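Local coordinates for peptide-binding protein (Photobacterium damsela subsp. piscicida, PDB 6SQX) that cleaves the peptidoglycan of potentially competing bacteria as a secreted NlpC/P60 endopeptidase, probably with a cysteine-type mechanism, at residues Q63-W68 and T224-Y229; S153-D158 and L207-T212. One frame throughout, in Å; residues are numbered along the deposited sequence. Where two conformers were deposited one is given.

Both contacts adjoin the five-stranded antiparallel sheet that includes strand 206-211 of the SH3 domain (SH3b1 type): contact 2 through that outermost strand, contact 1 by packing on strands 142-145 and 186-192. In contact 2 (153-158 with 207-212) a loop rests on strand 206-211. Contact 1 (63-68 with 224-229) joins the end of helix 50-64 to helix 220-226 and the turn after it, and its Trp68 also bonds to Gly143 on strand 142-145. Contact 2 is nested in the loop closed by contact 1; their centres are 25 Å apart and their nearest atoms about 8 Å. Neither includes Cys324, found as cysteinesulfonic acid in this crystal.

Contact 1 (Q63-W68 and T224-Y229)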
loop_
_atom_site.group_PDB
_atom_site.type_symbol
_atom_site.label_atom_id
_atom_site.label_comp_id
_atom_site.label_asym_id
_atom_site.label_seq_id
_atom_site.Cartn_x
_atom_site.Cartn_y
_atom_site.Cartn_z
ATOM N N GLN A 63 -7.417 12.017 7.951
ATOM C CA GLN A 63 -7.301 11.491 6.600
ATOM C C GLN A 63 -8.132 10.229 6.430
ATOM O O GLN A 63 -8.763 10.016 5.377
ATOM C CB GLN A 63 -5.833 11.170 6.256
ATOM C CG GLN A 63 -4.857 12.372 6.419
ATOM C CD GLN A 63 -5.278 13.618 5.623
ATOM O OE1 GLN A 63 -6.264 14.262 5.953
ATOM N NE2 GLN A 63 -4.528 13.940 4.564
ATOM N N TYR A 64 -8.092 9.363 7.452
ATOM C CA TYR A 64 -8.742 8.056 7.360
ATOM C C TYR A 64 -10.264 8.186 7.313
ATOM O O TYR A 64 -10.936 7.427 6.593
ATOM C CB TYR A 64 -8.339 7.213 8.566
ATOM C CG TYR A 64 -8.808 5.784 8.550
ATOM C CD1 TYR A 64 -8.240 4.860 7.676
ATOM C CD2 TYR A 64 -9.764 5.333 9.465
ATOM C CE1 TYR A 64 -8.620 3.507 7.703
ATOM C CE2 TYR A 64 -10.147 4.006 9.484
ATOM C CZ TYR A 64 -9.587 3.117 8.582
ATOM O OH TYR A 64 -9.936 1.770 8.605
ATOM N N TYR A 65 -10.821 9.146 8.057
ATOM C CA TYR A 65 -12.270 9.376 8.075
ATOM C C TYR A 65 -12.725 10.476 7.123
ATOM O O TYR A 65 -13.893 10.882 7.185
ATOM C CB TYR A 65 -12.757 9.676 9.508
ATOM C CG TYR A 65 -12.582 8.475 10.427
ATOM C CD1 TYR A 65 -13.426 7.368 10.328
ATOM C CD2 TYR A 65 -11.573 8.451 11.393
ATOM C CE1 TYR A 65 -13.271 6.259 11.178
ATOM C CE2 TYR A 65 -11.413 7.346 12.220
ATOM C CZ TYR A 65 -12.271 6.268 12.116
ATOM O OH TYR A 65 -12.101 5.162 12.975
ATOM N N PHE A 66 -11.857 10.909 6.210
ATOM C CA PHE A 66 -12.204 12.031 5.339
ATOM C C PHE A 66 -13.461 11.748 4.535
ATOM O O PHE A 66 -14.264 12.664 4.291
ATOM C CB PHE A 66 -11.038 12.286 4.388
ATOM C CG PHE A 66 -11.281 13.417 3.446
ATOM C CD1 PHE A 66 -11.318 14.730 3.901
ATOM C CD2 PHE A 66 -11.448 13.174 2.094
ATOM C CE1 PHE A 66 -11.518 15.785 2.994
ATOM C CE2 PHE A 66 -11.640 14.221 1.177
ATOM C CZ PHE A 66 -11.690 15.524 1.654
ATOM N N GLN A 67 -13.672 10.502 4.102
ATOM C CA GLN A 67 -14.860 10.231 3.284
ATOM C C GLN A 67 -16.154 10.334 4.077
ATOM O O GLN A 67 -17.228 10.337 3.476
ATOM C CB GLN A 67 -14.783 8.842 2.620
ATOM C CG GLN A 67 -13.560 8.658 1.733
ATOM C CD GLN A 67 -13.440 9.680 0.623
ATOM O OE1 GLN A 67 -14.414 10.313 0.202
ATOM N NE2 GLN A 67 -12.243 9.797 0.106
ATOM N N TRP A 68 -16.078 10.351 5.405
ATOM C CA TRP A 68 -17.252 10.520 6.245
ATOM C C TRP A 68 -17.413 11.959 6.674
ATOM O O TRP A 68 -18.338 12.280 7.430
ATOM C CB TRP A 68 -17.178 9.600 7.471
ATOM C CG TRP A 68 -17.394 8.158 7.195
ATOM C CD1 TRP A 68 -17.655 7.567 5.980
ATOM C CD2 TRP A 68 -17.307 7.086 8.152
ATOM N NE1 TRP A 68 -17.784 6.185 6.141
ATOM C CE2 TRP A 68 -17.571 5.881 7.458
ATOM C CE3 TRP A 68 -17.062 7.036 9.531
ATOM C CZ2 TRP A 68 -17.576 4.634 8.102
ATOM C CZ3 TRP A 68 -17.093 5.797 10.165
ATOM C CH2 TRP A 68 -17.325 4.617 9.448
ATOM N N THR A 224 -22.079 7.655 14.273
ATOM C CA THR A 224 -22.093 8.079 15.672
ATOM C C THR A 224 -21.672 6.941 16.598
ATOM O O THR A 224 -20.852 7.130 17.511
ATOM C CB THR A 224 -23.491 8.595 16.049
ATOM O OG1 THR A 224 -23.797 9.757 15.267
ATOM C CG2 THR A 224 -23.557 8.979 17.542
ATOM N N GLN A 225 -22.239 5.754 16.393
ATOM C CA GLN A 225 -21.912 4.649 17.281
ATOM C C GLN A 225 -20.488 4.155 17.042
ATOM O O GLN A 225 -19.789 3.791 17.996
ATOM C CB GLN A 225 -22.922 3.521 17.076
ATOM C CG GLN A 225 -24.339 3.878 17.488
ATOM C CD GLN A 225 -24.393 4.483 18.887
ATOM O OE1 GLN A 225 -23.832 3.923 19.839
ATOM N NE2 GLN A 225 -25.058 5.640 19.018
ATOM N N TRP A 226 -20.029 4.166 15.781
ATOM C CA TRP A 226 -18.656 3.746 15.485
ATOM C C TRP A 226 -17.660 4.510 16.355
ATOM O O TRP A 226 -16.760 3.917 16.968
ATOM C CB TRP A 226 -18.361 4.006 14.004
ATOM C CG TRP A 226 -16.987 3.634 13.611
ATOM C CD1 TRP A 226 -15.841 4.391 13.744
ATOM C CD2 TRP A 226 -16.596 2.410 12.989
ATOM N NE1 TRP A 226 -14.753 3.682 13.248
ATOM C CE2 TRP A 226 -15.198 2.479 12.752
ATOM C CE3 TRP A 226 -17.298 1.265 12.587
ATOM C CZ2 TRP A 226 -14.489 1.430 12.152
ATOM C CZ3 TRP A 226 -16.597 0.223 11.970
ATOM C CH2 TRP A 226 -15.198 0.313 11.765
ATOM N N LYS A 227 -17.829 5.832 16.443
ATOM C CA LYS A 227 -16.914 6.694 17.183
ATOM C C LYS A 227 -16.943 6.477 18.685
ATOM O O LYS A 227 -16.064 6.994 19.379
ATOM C CB LYS A 227 -17.224 8.166 16.887
ATOM C CG LYS A 227 -16.946 8.550 15.455
ATOM C CD LYS A 227 -17.299 10.022 15.199
ATOM C CE LYS A 227 -16.651 10.938 16.245
ATOM N NZ LYS A 227 -16.465 12.361 15.792
ATOM N N ARG A 228 -17.917 5.748 19.209
ATOM C CA ARG A 228 -17.961 5.507 20.645
ATOM C C ARG A 228 -17.228 4.247 21.053
ATOM O O ARG A 228 -16.991 4.060 22.258
ATOM C CB ARG A 228 -19.410 5.456 21.148
ATOM C CG ARG A 228 -20.132 6.792 21.008
ATOM C CD ARG A 228 -21.573 6.706 21.447
ATOM N NE ARG A 228 -22.265 7.973 21.186
ATOM C CZ ARG A 228 -23.577 8.160 21.310
ATOM N NH1 ARG A 228 -24.102 9.348 21.041
ATOM N NH2 ARG A 228 -24.364 7.165 21.701
ATOM N N TYR A 229 -16.868 3.388 20.093
ATOM C CA TYR A 229 -16.255 2.115 20.441
ATOM C C TYR A 229 -14.759 2.281 20.626
ATOM O O TYR A 229 -14.109 3.083 19.946
ATOM C CB TYR A 229 -16.449 1.077 19.333
ATOM C CG TYR A 229 -17.812 0.427 19.291
ATOM C CD1 TYR A 229 -18.151 -0.574 20.195
ATOM C CD2 TYR A 229 -18.758 0.800 18.326
ATOM C CE1 TYR A 229 -19.401 -1.184 20.142
ATOM C CE2 TYR A 229 -19.977 0.206 18.275
ATOM C CZ TYR A 229 -20.306 -0.786 19.178
ATOM O OH TYR A 229 -21.556 -1.359 19.097
#
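Tyr65 and Trp226 meet through one directed bond: the indole NE1 of Trp226 donates to the hydroxyl OH of Tyr65 over 3.0 Å, nearly straight. The oxygen sits almost in the plane of the indole, at its pyrrole edge. Trp226 can present that edge because its CG is anti to the backbone N (chi1 179°), which carries the ring off helix 220-226 towards segment 63-68. On the other side of the contact, Tyr65 and Trp68 both have CG anti to the carbonyl carbon (chi1 -65° and -73°), and both rings extend towards Trp226. The phenol ring is tilted against the indole, and its CE1 comes within 3.6 Å of Trp226 NE1. One face of the Tyr65 ring is covered by the adjacent Tyr64, whose CD2 lies over its centre.

Trp68 reaches across with the six-membered end of its indole, directing the edge at the face of Trp226. The planes are nearly perpendicular, and the centroids of the six-membered ring of Trp68 and the five-membered ring of Trp226 are 5.3 Å apart: an edge-to-face pair. The closest atoms are Trp68 CZ3 and Trp226 CD1, at 4.0 Å. The polar end of Trp68 is engaged separately, with NE1 bonded to the carbonyl of Gly143 on strand 142-145, so the ring is held at one end while its other end packs on Trp226.

Trp68 N also bonds to Tyr65 O at 2.9 Å, across the turn that follows helix 50-64. Pro186 of strand 186-192 touches both Tyr65 and Trp68, and Pro260 of strand 259-262 touches Trp226. The arrangement is an aromatic cluster, set between the end of helix 50-64 and the short helix that links two five-stranded antiparallel sheets.

Contact 2 (S153-D158 and L207-T212); sequences SLPTSD and LGWVPT. With EDO (1,2-ethanediol), chain I.
Pro155 lies flat over the indole of Trp209, its CD 3.6 Å from the centroid of the five-membered ring and only 3° off the ring normal, a CH-pi contact on the face. The two residues join a loop to strand 206-211 of the SH3 domain, whose Gly-Trp-Val-Pro run recalls the equivalent strand of many SH3 domains. The pyrrolidine spans both indole rings: while CD covers the pyrrole part, CB of Pro155 comes 3.7 Å from CE3 of Trp209, over the benzene part. With CG anti to its carbonyl carbon (chi1 -62°), Trp209 turns one indole face to Pro155.

Another part of the loop meets the ring edge. The carbonyl O of Ser153 sits near the indole plane, 3.5 Å from CD1 of Trp209, but takes no hydrogen bond from NE1, which instead donates to a carboxylate oxygen of Glu94 on helix 90-102. Leu154 passes CD1 with its backbone, its CA 3.8 Å from that atom, while its side chain packs on Thr97 and Tyr101 of helix 90-102 and on Met126 of helix 118-126. Met126 also touches both Pro155 and Trp209.

Two turns shape the loop. Pro155 is the centre of an inverse gamma turn closed by a weak bond from Thr156 N to Leu154 O, and an ST turn follows, in which Asp158 N donates to Thr156 OG1 at 3.0 Å (157°). Arg152 adds a partner from outside, its NE bonded to the carbonyl O of Thr156. Beside the strand, a 1,2-ethanediol, probably from the crystallisation liquor, hydrogen-bonds to Thr97 OG1 and donates from O2 to the carbonyl O of Leu207 at 2.8 Å.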
loop_
_atom_site.group_PDB
_atom_site.type_symbol
_atom_site.label_atom_id
_atom_site.label_comp_id
_atom_site.label_asym_id
_atom_site.label_seq_id
_atom_site.Cartn_x
_atom_site.Cartn_y
_atom_site.Cartn_z
ATOM N N SER A 153 -8.973 -0.385 -11.558
ATOM C CA SER A 153 -9.124 0.894 -12.248
ATOM C C SER A 153 -10.328 0.920 -13.177
ATOM O O SER A 153 -10.785 2.013 -13.541
ATOM C CB SER A 153 -7.858 1.217 -13.014
ATOM O OG SER A 153 -7.665 0.342 -14.104
ATOM N N LEU A 154 -10.818 -0.232 -13.620
ATOM C CA LEU A 154 -12.009 -0.423 -14.433
ATOM C C LEU A 154 -12.808 -1.534 -13.777
ATOM O O LEU A 154 -12.226 -2.384 -13.094
ATOM C CB LEU A 154 -11.620 -0.901 -15.840
ATOM C CG LEU A 154 -10.860 0.109 -16.699
ATOM C CD1 LEU A 154 -10.405 -0.566 -17.990
ATOM C CD2 LEU A 154 -11.761 1.330 -16.995
ATOM N N PRO A 155 -14.118 -1.571 -13.974
ATOM C CA PRO A 155 -14.940 -2.602 -13.282
ATOM C C PRO A 155 -14.845 -3.954 -13.970
ATOM O O PRO A 155 -15.737 -4.385 -14.717
ATOM C CB PRO A 155 -16.353 -2.018 -13.355
ATOM C CG PRO A 155 -16.335 -1.152 -14.611
ATOM C CD PRO A 155 -14.948 -0.524 -14.601
ATOM N N THR A 156 -13.728 -4.638 -13.702
ATOM C CA THR A 156 -13.483 -5.949 -14.286
ATOM C C THR A 156 -12.451 -6.666 -13.439
ATOM O O THR A 156 -11.542 -6.034 -12.882
ATOM C CB THR A 156 -12.968 -5.863 -15.742
ATOM O OG1 THR A 156 -12.778 -7.181 -16.302
ATOM C CG2 THR A 156 -11.655 -5.095 -15.817
ATOM N N SER A 157 -12.638 -7.979 -13.323
ATOM C CA SER A 157 -11.638 -8.841 -12.715
ATOM C C SER A 157 -10.607 -9.318 -13.724
ATOM O O SER A 157 -9.617 -9.953 -13.330
ATOM C CB SER A 157 -12.304 -10.037 -12.032
ATOM O OG SER A 157 -13.091 -10.761 -12.958
ATOM N N ASP A 158 -10.815 -9.029 -15.000
ATOM C CA ASP A 158 -9.853 -9.423 -16.014
ATOM C C ASP A 158 -8.645 -8.511 -15.906
ATOM O O ASP A 158 -8.745 -7.389 -15.396
ATOM C CB ASP A 158 -10.489 -9.273 -17.389
ATOM C CG ASP A 158 -9.804 -10.142 -18.452
ATOM O OD1 ASP A 158 -8.839 -10.873 -18.104
ATOM O OD2 ASP A 158 -10.225 -10.113 -19.633
ATOM N N LEU A 207 -8.917 5.624 -5.347
ATOM C CA LEU A 207 -10.148 5.716 -6.118
ATOM C C LEU A 207 -10.221 4.500 -7.029
ATOM O O LEU A 207 -9.250 4.191 -7.724
ATOM C CB LEU A 207 -10.115 6.959 -7.009
ATOM C CG LEU A 207 -11.193 7.101 -8.096
ATOM C CD1 LEU A 207 -12.579 7.438 -7.433
ATOM C CD2 LEU A 207 -10.788 8.209 -9.095
ATOM N N GLY A 208 -11.359 3.819 -7.061
ATOM C CA GLY A 208 -11.506 2.770 -8.054
ATOM C C GLY A 208 -12.698 1.876 -7.777
ATOM O O GLY A 208 -13.521 2.165 -6.927
ATOM N N TRP A 209 -12.801 0.812 -8.570
ATOM C CA TRP A 209 -13.986 -0.030 -8.596
ATOM C C TRP A 209 -13.781 -1.291 -7.762
ATOM O O TRP A 209 -12.696 -1.904 -7.771
ATOM C CB TRP A 209 -14.273 -0.467 -10.037
ATOM C CG TRP A 209 -14.577 0.693 -10.988
ATOM C CD1 TRP A 209 -13.669 1.481 -11.638
ATOM C CD2 TRP A 209 -15.872 1.168 -11.375
ATOM N NE1 TRP A 209 -14.324 2.440 -12.392
ATOM C CE2 TRP A 209 -15.674 2.250 -12.268
ATOM C CE3 TRP A 209 -17.174 0.777 -11.062
ATOM C CZ2 TRP A 209 -16.736 2.952 -12.856
ATOM C CZ3 TRP A 209 -18.232 1.484 -11.628
ATOM C CH2 TRP A 209 -18.005 2.543 -12.534
ATOM N N VAL A 210 -14.841 -1.708 -7.073
ATOM C CA VAL A 210 -14.830 -2.929 -6.257
ATOM C C VAL A 210 -16.155 -3.636 -6.476
ATOM O O VAL A 210 -17.137 -3.015 -6.893
ATOM C CB VAL A 210 -14.681 -2.617 -4.754
ATOM C CG1 VAL A 210 -13.305 -1.981 -4.437
ATOM C CG2 VAL A 210 -15.877 -1.748 -4.281
ATOM N N PRO A 211 -16.229 -4.926 -6.181
ATOM C CA PRO A 211 -17.523 -5.615 -6.257
ATOM C C PRO A 211 -18.530 -4.944 -5.339
ATOM O O PRO A 211 -18.219 -4.582 -4.203
ATOM C CB PRO A 211 -17.198 -7.029 -5.757
ATOM C CG PRO A 211 -15.711 -7.167 -6.056
ATOM C CD PRO A 211 -15.143 -5.825 -5.748
ATOM N N THR A 212 -19.752 -4.774 -5.852
ATOM C CA THR A 212 -20.789 -4.160 -5.031
ATOM C C THR A 212 -21.007 -4.930 -3.729
ATOM O O THR A 212 -21.266 -4.323 -2.680
ATOM C CB THR A 212 -22.063 -4.027 -5.846
ATOM O OG1 THR A 212 -21.778 -3.178 -6.969
ATOM C CG2 THR A 212 -23.244 -3.457 -5.003
HETATM C C1 EDO I . -7.889 6.048 -11.984
HETATM O O1 EDO I . -7.971 4.862 -12.789
HETATM C C2 EDO I . -8.083 5.632 -10.535
HETATM O O2 EDO I . -9.066 4.602 -10.514
#